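Local coordinates for protein soluble epoxide hydrolase (PDB 4INZ) that belongs to the alpha/beta hydrolase family and is built on a largely parallel central sheet with helices on its faces and an inserted helical region, at residues Tyr125-Pro128 and Glu129-Gln132; Lys153-Gln156 and Lys157-Tyr161; Met174-Asp177 and Asn178-Leu182. The protein carries 1 engineered substitution. One frame throughout, in Å; residues are numbered along the deposited sequence.

In the fold
The three contacts follow one another along the chain, each a local meeting of side chains and backbone within one fold. Contact 1 is the turn from helix 115-126 into strand 131-137, in the alpha/beta core domain but near the surface. Contacts 2 and 3 belong to the helical insertion between strands 131-137 and 248-253, where alpha/beta hydrolases of this kind carry their cap. Contacts 1 and 2 have centres 30 Å apart and nearest atoms about 17 Å apart. Contacts 1 and 3 lie on opposite sides of the chain's centre, their own centres 37 Å apart. Contacts 2 and 3 are closer, with nearest atoms about 7 Å apart. A bound PEG, probably from the crystallisation liquor, lies about 4 Å from the S159 side chain.

Contact 1. Residues Tyr125-Pro128 and Glu129-Gln132; sequences YRYP and EYVQ
E129 folds back on Y127 and P128 in the turn that joins helix 115-126 to strand 131-137, the return half of a beta-alpha-beta unit beginning with strand 108-112. Its CG sits between the backbone N and the carbonyl carbon (chi1 72°), and a bend at chi2 (-84°) then brings the carboxylate over the Y127-P128 peptide. OE1 of E129 comes to 3.5 Å from the carbonyl carbon C of Y127, while OE2 lies at the edge of the Y127 ring, 3.8 Å from CD1 of Y127. P128 N has no hydrogen to offer, so the approach of OE1 to it is plain contact.

Y130 is tied in through its backbone: Y130 N donates to Y127 O at 2.8 Å, a bond that closes a turn just beyond the helix. The Y127 and Y130 side chains run next to each other in the same direction, yet their ring planes stand 87° apart with centroids separated by 5.5 Å. CD2 of Y130 packs 3.7 Å from CB of Y127. The hydroxyl end of Y130 is anchored by E101, and helix 89-102 also packs against both tyrosines through V93, R97 and I100.

V131 opens the strand, its side chain buried against F123 and L110. Its backbone makes the second bond of the turn, V131 N to P128 O at 3.2 Å.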
loop_
_atom_site.group_PDB
_atom_site.type_symbol
_atom_site.label_atom_id
_atom_site.label_comp_id
_atom_site.label_asym_id
_atom_site.label_seq_id
_atom_site.Cartn_x
_atom_site.Cartn_y
_atom_site.Cartn_z
ATOM N N TYR A 125 -12.123 -2.806 -7.143
ATOM C CA TYR A 125 -12.794 -3.759 -8.021
ATOM C C TYR A 125 -14.115 -4.240 -7.421
ATOM O O TYR A 125 -15.115 -4.384 -8.126
ATOM C CB TYR A 125 -11.885 -4.957 -8.316
ATOM C CG TYR A 125 -11.050 -4.823 -9.572
ATOM C CD1 TYR A 125 -11.524 -5.284 -10.801
ATOM C CD2 TYR A 125 -9.785 -4.245 -9.534
ATOM C CE1 TYR A 125 -10.763 -5.168 -11.954
ATOM C CE2 TYR A 125 -9.018 -4.124 -10.680
ATOM C CZ TYR A 125 -9.511 -4.588 -11.889
ATOM O OH TYR A 125 -8.747 -4.468 -13.030
ATOM N N ARG A 126 -14.115 -4.492 -6.116
ATOM C CA ARG A 126 -15.294 -5.037 -5.454
ATOM C C ARG A 126 -16.302 -3.950 -5.090
ATOM O O ARG A 126 -17.511 -4.182 -5.112
ATOM C CB ARG A 126 -14.898 -5.826 -4.206
ATOM C CG ARG A 126 -14.026 -7.038 -4.481
ATOM C CD ARG A 126 -13.760 -7.826 -3.205
ATOM N NE ARG A 126 -12.938 -9.010 -3.452
ATOM C CZ ARG A 126 -12.442 -9.791 -2.495
ATOM N NH1 ARG A 126 -12.680 -9.515 -1.216
ATOM N NH2 ARG A 126 -11.702 -10.847 -2.817
ATOM N N TYR A 127 -15.801 -2.767 -4.756
ATOM C CA TYR A 127 -16.659 -1.664 -4.336
ATOM C C TYR A 127 -16.357 -0.396 -5.125
ATOM O O TYR A 127 -16.047 0.641 -4.535
ATOM C CB TYR A 127 -16.472 -1.372 -2.844
ATOM C CG TYR A 127 -16.905 -2.479 -1.907
ATOM C CD1 TYR A 127 -18.207 -2.535 -1.424
ATOM C CD2 TYR A 127 -16.007 -3.450 -1.480
ATOM C CE1 TYR A 127 -18.608 -3.537 -0.556
ATOM C CE2 TYR A 127 -16.399 -4.455 -0.608
ATOM C CZ TYR A 127 -17.699 -4.494 -0.151
ATOM O OH TYR A 127 -18.096 -5.490 0.716
ATOM N N PRO A 128 -16.461 -0.466 -6.460
ATOM C CA PRO A 128 -16.101 0.693 -7.282
ATOM C C PRO A 128 -16.918 1.937 -6.941
ATOM O O PRO A 128 -16.467 3.046 -7.210
ATOM C CB PRO A 128 -16.402 0.221 -8.708
ATOM C CG PRO A 128 -17.363 -0.917 -8.543
ATOM C CD PRO A 128 -16.957 -1.586 -7.276
ATOM N N GLU A 129 -18.096 1.754 -6.351
ATOM C CA GLU A 129 -18.944 2.889 -6.008
ATOM C C GLU A 129 -18.392 3.672 -4.810
ATOM O O GLU A 129 -18.814 4.798 -4.545
ATOM C CB GLU A 129 -20.394 2.437 -5.760
ATOM C CG GLU A 129 -20.627 1.665 -4.468
ATOM C CD GLU A 129 -20.321 0.177 -4.582
ATOM O OE1 GLU A 129 -19.852 -0.267 -5.653
ATOM O OE2 GLU A 129 -20.559 -0.548 -3.589
ATOM N N TYR A 130 -17.444 3.077 -4.094
ATOM C CA TYR A 130 -16.827 3.737 -2.950
ATOM C C TYR A 130 -15.588 4.519 -3.381
ATOM O O TYR A 130 -15.007 5.256 -2.587
ATOM C CB TYR A 130 -16.409 2.710 -1.902
ATOM C CG TYR A 130 -17.502 2.239 -0.962
ATOM C CD1 TYR A 130 -17.560 2.693 0.354
ATOM C CD2 TYR A 130 -18.455 1.322 -1.380
ATOM C CE1 TYR A 130 -18.549 2.251 1.226
ATOM C CE2 TYR A 130 -19.442 0.874 -0.519
ATOM C CZ TYR A 130 -19.488 1.344 0.781
ATOM O OH TYR A 130 -20.478 0.891 1.632
ATOM N N VAL A 131 -15.183 4.351 -4.637
ATOM C CA VAL A 131 -13.941 4.950 -5.121
ATOM C C VAL A 131 -14.160 5.900 -6.304
ATOM O O VAL A 131 -14.361 5.459 -7.435
ATOM C CB VAL A 131 -12.919 3.864 -5.513
ATOM C CG1 VAL A 131 -11.576 4.496 -5.859
ATOM C CG2 VAL A 131 -12.755 2.861 -4.383
ATOM N N GLN A 132 -14.114 7.202 -6.040
ATOM C CA GLN A 132 -14.268 8.200 -7.095
ATOM C C GLN A 132 -13.124 8.108 -8.097
ATOM O O GLN A 132 -13.333 8.093 -9.315
ATOM C CB GLN A 132 -14.292 9.603 -6.497
ATOM C CG GLN A 132 -15.369 9.817 -5.455
ATOM C CD GLN A 132 -15.199 11.131 -4.733
ATOM O OE1 GLN A 132 -16.023 11.509 -3.903
ATOM N NE2 GLN A 132 -14.119 11.841 -5.045
#

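Contact 2. Residues Lys153-Gln156 and Lys157-Tyr161; sequences KNQQ and KASEY
K153 and K157 are joined by a backbone bond, K157 N to K153 O at 3.1 Å, the first of a run of main-chain bonds that mark helix 153-158 and its end. The next, A158 N to N154 O, is 2.9 Å long, and both have the i to i+4 spacing of an alpha-helix. The third is less straight: S159 N donates to Q155 O at 2.9 Å with an angle of 134° at the hydrogen. A weak bond from the same nitrogen to Q156 O accompanies it, so the donor is shared between i-4 and i-3 carbonyls as the helix gives out at S159. E160 N then bonds to K157 O, on the way into helix 160-164.

Two side-chain bonds accompany the main chain. S159 has OG beside its own backbone N (chi1 -67°), which leaves the hydroxyl near the carbonyl that already receives S159 N; its bond to Q155 O is weak. At the other end, K153 NZ donates to OE1 of Q156 at 2.9 Å, in the carbonyl plane and on a lone pair.

Two carbon-to-oxygen contacts add to these: CB of A158 rests 3.3 Å from N154 O, and CG of E160 comes to 3.2 Å from Q156 O.

On the side facing helix 142-151, Q155 and S159 both pack on F145, and NE2 of Q156 bonds to the O of L149. The loop residue M260 touches N154, Q155 and A158, while Y161, already in helix 160-164, meets F165 edge-to-face.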
loop_
_atom_site.group_PDB
_atom_site.type_symbol
_atom_site.label_atom_id
_atom_site.label_comp_id
_atom_site.label_asym_id
_atom_site.label_seq_id
_atom_site.Cartn_x
_atom_site.Cartn_y
_atom_site.Cartn_z
ATOM N N LYS A 153 10.778 -13.894 -15.225
ATOM C CA LYS A 153 11.849 -14.398 -14.369
ATOM C C LYS A 153 12.365 -13.348 -13.389
ATOM O O LYS A 153 12.690 -13.667 -12.240
ATOM C CB LYS A 153 13.000 -14.961 -15.207
ATOM C CG LYS A 153 12.652 -16.259 -15.915
ATOM C CD LYS A 153 11.835 -17.156 -14.998
ATOM C CE LYS A 153 11.873 -18.611 -15.431
ATOM N NZ LYS A 153 11.069 -19.455 -14.502
ATOM N N ASN A 154 12.437 -12.099 -13.844
ATOM C CA ASN A 154 12.888 -11.013 -12.988
ATOM C C ASN A 154 11.920 -10.779 -11.828
ATOM O O ASN A 154 12.341 -10.507 -10.706
ATOM C CB ASN A 154 13.095 -9.723 -13.793
ATOM C CG ASN A 154 14.327 -9.776 -14.691
ATOM O OD1 ASN A 154 15.300 -10.479 -14.403
ATOM N ND2 ASN A 154 14.293 -9.017 -15.780
ATOM N N GLN A 155 10.623 -10.893 -12.094
ATOM C CA GLN A 155 9.627 -10.693 -11.045
ATOM C C GLN A 155 9.635 -11.859 -10.068
ATOM O O GLN A 155 9.425 -11.684 -8.864
ATOM C CB GLN A 155 8.225 -10.527 -11.624
ATOM C CG GLN A 155 7.190 -10.220 -10.552
ATOM C CD GLN A 155 7.519 -8.950 -9.783
ATOM O OE1 GLN A 155 7.776 -8.978 -8.568
ATOM N NE2 GLN A 155 7.514 -7.829 -10.487
ATOM N N GLN A 156 9.863 -13.055 -10.593
ATOM C CA GLN A 156 9.947 -14.238 -9.749
ATOM C C GLN A 156 11.079 -14.096 -8.734
ATOM O O GLN A 156 10.906 -14.392 -7.548
ATOM C CB GLN A 156 10.131 -15.489 -10.611
ATOM C CG GLN A 156 8.869 -15.873 -11.365
ATOM C CD GLN A 156 9.107 -16.957 -12.396
ATOM O OE1 GLN A 156 10.226 -17.437 -12.560
ATOM N NE2 GLN A 156 8.048 -17.349 -13.100
ATOM N N LYS A 157 12.235 -13.633 -9.203
ATOM C CA LYS A 157 13.374 -13.396 -8.325
ATOM C C LYS A 157 13.070 -12.267 -7.349
ATOM O O LYS A 157 13.326 -12.381 -6.152
ATOM C CB LYS A 157 14.624 -13.051 -9.139
ATOM C CG LYS A 157 15.876 -12.840 -8.294
ATOM C CD LYS A 157 17.080 -12.464 -9.156
ATOM C CE LYS A 157 18.369 -12.395 -8.336
ATOM N NZ LYS A 157 18.854 -13.741 -7.901
ATOM N N ALA A 158 12.523 -11.178 -7.873
ATOM C CA ALA A 158 12.199 -10.012 -7.061
ATOM C C ALA A 158 11.251 -10.359 -5.919
ATOM O O ALA A 158 11.325 -9.763 -4.846
ATOM C CB ALA A 158 11.593 -8.913 -7.932
ATOM N N SER A 159 10.364 -11.324 -6.153
ATOM C CA SER A 159 9.315 -11.652 -5.186
ATOM C C SER A 159 9.678 -12.813 -4.259
ATOM O O SER A 159 8.861 -13.226 -3.439
ATOM C CB SER A 159 7.994 -11.963 -5.903
ATOM O OG SER A 159 7.459 -10.810 -6.542
ATOM N N GLU A 160 10.898 -13.332 -4.390
ATOM C CA GLU A 160 11.326 -14.497 -3.619
ATOM C C GLU A 160 11.225 -14.261 -2.119
ATOM O O GLU A 160 11.075 -15.204 -1.344
ATOM C CB GLU A 160 12.761 -14.895 -3.980
ATOM C CG GLU A 160 12.907 -15.557 -5.342
ATOM C CD GLU A 160 14.352 -15.882 -5.680
ATOM O OE1 GLU A 160 14.600 -16.485 -6.749
ATOM O OE2 GLU A 160 15.244 -15.531 -4.874
ATOM N N TYR A 161 11.311 -12.999 -1.710
ATOM C CA TYR A 161 11.251 -12.666 -0.291
ATOM C C TYR A 161 9.903 -13.054 0.312
ATOM O O TYR A 161 9.814 -13.345 1.504
ATOM C CB TYR A 161 11.539 -11.178 -0.060
ATOM C CG TYR A 161 10.451 -10.264 -0.566
ATOM C CD1 TYR A 161 10.437 -9.837 -1.886
ATOM C CD2 TYR A 161 9.428 -9.832 0.277
ATOM C CE1 TYR A 161 9.437 -9.006 -2.357
ATOM C CE2 TYR A 161 8.424 -9.000 -0.186
ATOM C CZ TYR A 161 8.432 -8.594 -1.504
ATOM O OH TYR A 161 7.438 -7.767 -1.969
#

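Contact 3. Residues Met174-Asp177 and Asn178-Leu182; sequences MERD and NFSGL
R176 O is gripped twice by S180: from S180 N at 2.9 Å, in a bond of 170° at the hydrogen, and from S180 OG at 2.8 Å. The hydroxyl reaches this carbonyl because it sits between the backbone N and carbonyl carbon of S180 (chi1 54°). It is also an acceptor: a water donates to S180 OG at 2.6 Å and itself takes a bond from R176 NE at 2.9 Å, lying in the guanidinium plane. The water thus bridges the extended arginine side chain to the serine.

These bonds span a kink in helix 169-193 of the helical insertion: the backbone of R176 is extended, D177, N178 and F179 take left-handed helical angles, and the right-handed course resumes at S180. F179 N bonds to E175 O at 2.9 Å across the left-handed turn, and that oxygen also lies above one face of the F179 ring, offset toward the rim. F179 CA makes a CH...O contact of 3.1 Å with M174 O.

Beyond the kink the chain doubles back, so that CA of G181 lies 4.1 Å from CA of M174. The M174 and L182 side chains cross at about a right angle, SD of M174 meeting CD2 of L182 at 3.6 Å. D177 O and N178 O both accept from R183.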
loop_
_atom_site.group_PDB
_atom_site.type_symbol
_atom_site.label_atom_id
_atom_site.label_comp_id
_atom_site.label_asym_id
_atom_site.label_seq_id
_atom_site.Cartn_x
_atom_site.Cartn_y
_atom_site.Cartn_z
ATOM N N MET A 174 13.776 -9.342 11.373
ATOM C CA MET A 174 13.243 -7.987 11.279
ATOM C C MET A 174 13.365 -7.221 12.594
ATOM O O MET A 174 13.663 -6.023 12.590
ATOM C CB MET A 174 11.782 -8.000 10.814
ATOM C CG MET A 174 11.588 -8.496 9.384
ATOM S SD MET A 174 12.424 -7.467 8.157
ATOM C CE MET A 174 12.137 -8.450 6.692
ATOM N N GLU A 175 13.145 -7.914 13.712
ATOM C CA GLU A 175 13.089 -7.273 15.029
ATOM C C GLU A 175 14.420 -7.133 15.764
ATOM O O GLU A 175 14.615 -6.178 16.526
ATOM C CB GLU A 175 12.145 -8.047 15.954
ATOM C CG GLU A 175 10.694 -8.056 15.563
ATOM C CD GLU A 175 9.867 -8.879 16.529
ATOM O OE1 GLU A 175 8.647 -8.655 16.612
ATOM O OE2 GLU A 175 10.444 -9.753 17.213
ATOM N N ARG A 176 15.317 -8.095 15.573
ATOM C CA ARG A 176 16.528 -8.180 16.395
ATOM C C ARG A 176 17.369 -6.904 16.322
ATOM O O ARG A 176 17.373 -6.206 15.304
ATOM C CB ARG A 176 17.381 -9.388 15.982
ATOM C CG ARG A 176 18.019 -9.240 14.607
ATOM C CD ARG A 176 18.729 -10.514 14.126
ATOM N NE ARG A 176 19.263 -10.336 12.772
ATOM C CZ ARG A 176 19.904 -11.271 12.071
ATOM N NH1 ARG A 176 20.111 -12.479 12.584
ATOM N NH2 ARG A 176 20.342 -10.989 10.852
ATOM N N ASP A 177 18.062 -6.599 17.414
ATOM C CA ASP A 177 18.980 -5.469 17.463
ATOM C C ASP A 177 18.346 -4.176 16.970
ATOM O O ASP A 177 18.767 -3.587 15.970
ATOM C CB ASP A 177 20.250 -5.792 16.687
ATOM C CG ASP A 177 20.933 -7.036 17.208
ATOM O OD1 ASP A 177 21.552 -6.956 18.289
ATOM O OD2 ASP A 177 20.832 -8.091 16.549
ATOM N N ASN A 178 17.321 -3.734 17.688
ATOM C CA ASN A 178 16.678 -2.471 17.370
ATOM C C ASN A 178 16.102 -2.478 15.949
ATOM O O ASN A 178 16.284 -1.532 15.190
ATOM C CB ASN A 178 17.688 -1.333 17.565
ATOM C CG ASN A 178 17.055 0.039 17.475
ATOM O OD1 ASN A 178 17.646 0.972 16.921
ATOM N ND2 ASN A 178 15.848 0.173 18.018
ATOM N N PHE A 179 15.408 -3.561 15.605
ATOM C CA PHE A 179 14.761 -3.697 14.298
ATOM C C PHE A 179 15.741 -3.561 13.134
ATOM O O PHE A 179 15.457 -2.884 12.146
ATOM C CB PHE A 179 13.611 -2.699 14.163
ATOM C CG PHE A 179 12.569 -2.843 15.237
ATOM C CD1 PHE A 179 11.519 -3.742 15.091
ATOM C CD2 PHE A 179 12.659 -2.109 16.406
ATOM C CE1 PHE A 179 10.566 -3.892 16.088
ATOM C CE2 PHE A 179 11.710 -2.254 17.418
ATOM C CZ PHE A 179 10.664 -3.147 17.259
ATOM N N SER A 180 16.885 -4.230 13.248
ATOM C CA SER A 180 17.955 -4.105 12.270
ATOM C C SER A 180 17.504 -4.467 10.859
ATOM O O SER A 180 17.879 -3.800 9.897
ATOM C CB SER A 180 19.154 -4.966 12.678
ATOM O OG SER A 180 18.754 -6.304 12.903
ATOM N N GLY A 181 16.698 -5.518 10.734
ATOM C CA GLY A 181 16.235 -5.944 9.424
ATOM C C GLY A 181 15.403 -4.874 8.740
ATOM O O GLY A 181 15.526 -4.643 7.531
ATOM N N LEU A 182 14.550 -4.215 9.515
ATOM C CA LEU A 182 13.696 -3.156 8.980
ATOM C C LEU A 182 14.499 -1.884 8.711
ATOM O O LEU A 182 14.244 -1.169 7.741
ATOM C CB LEU A 182 12.538 -2.866 9.939
ATOM C CG LEU A 182 11.559 -4.021 10.159
ATOM C CD1 LEU A 182 10.611 -3.729 11.320
ATOM C CD2 LEU A 182 10.774 -4.322 8.879
HETATM O O HOH W 1 18.493 -8.106 11.015
#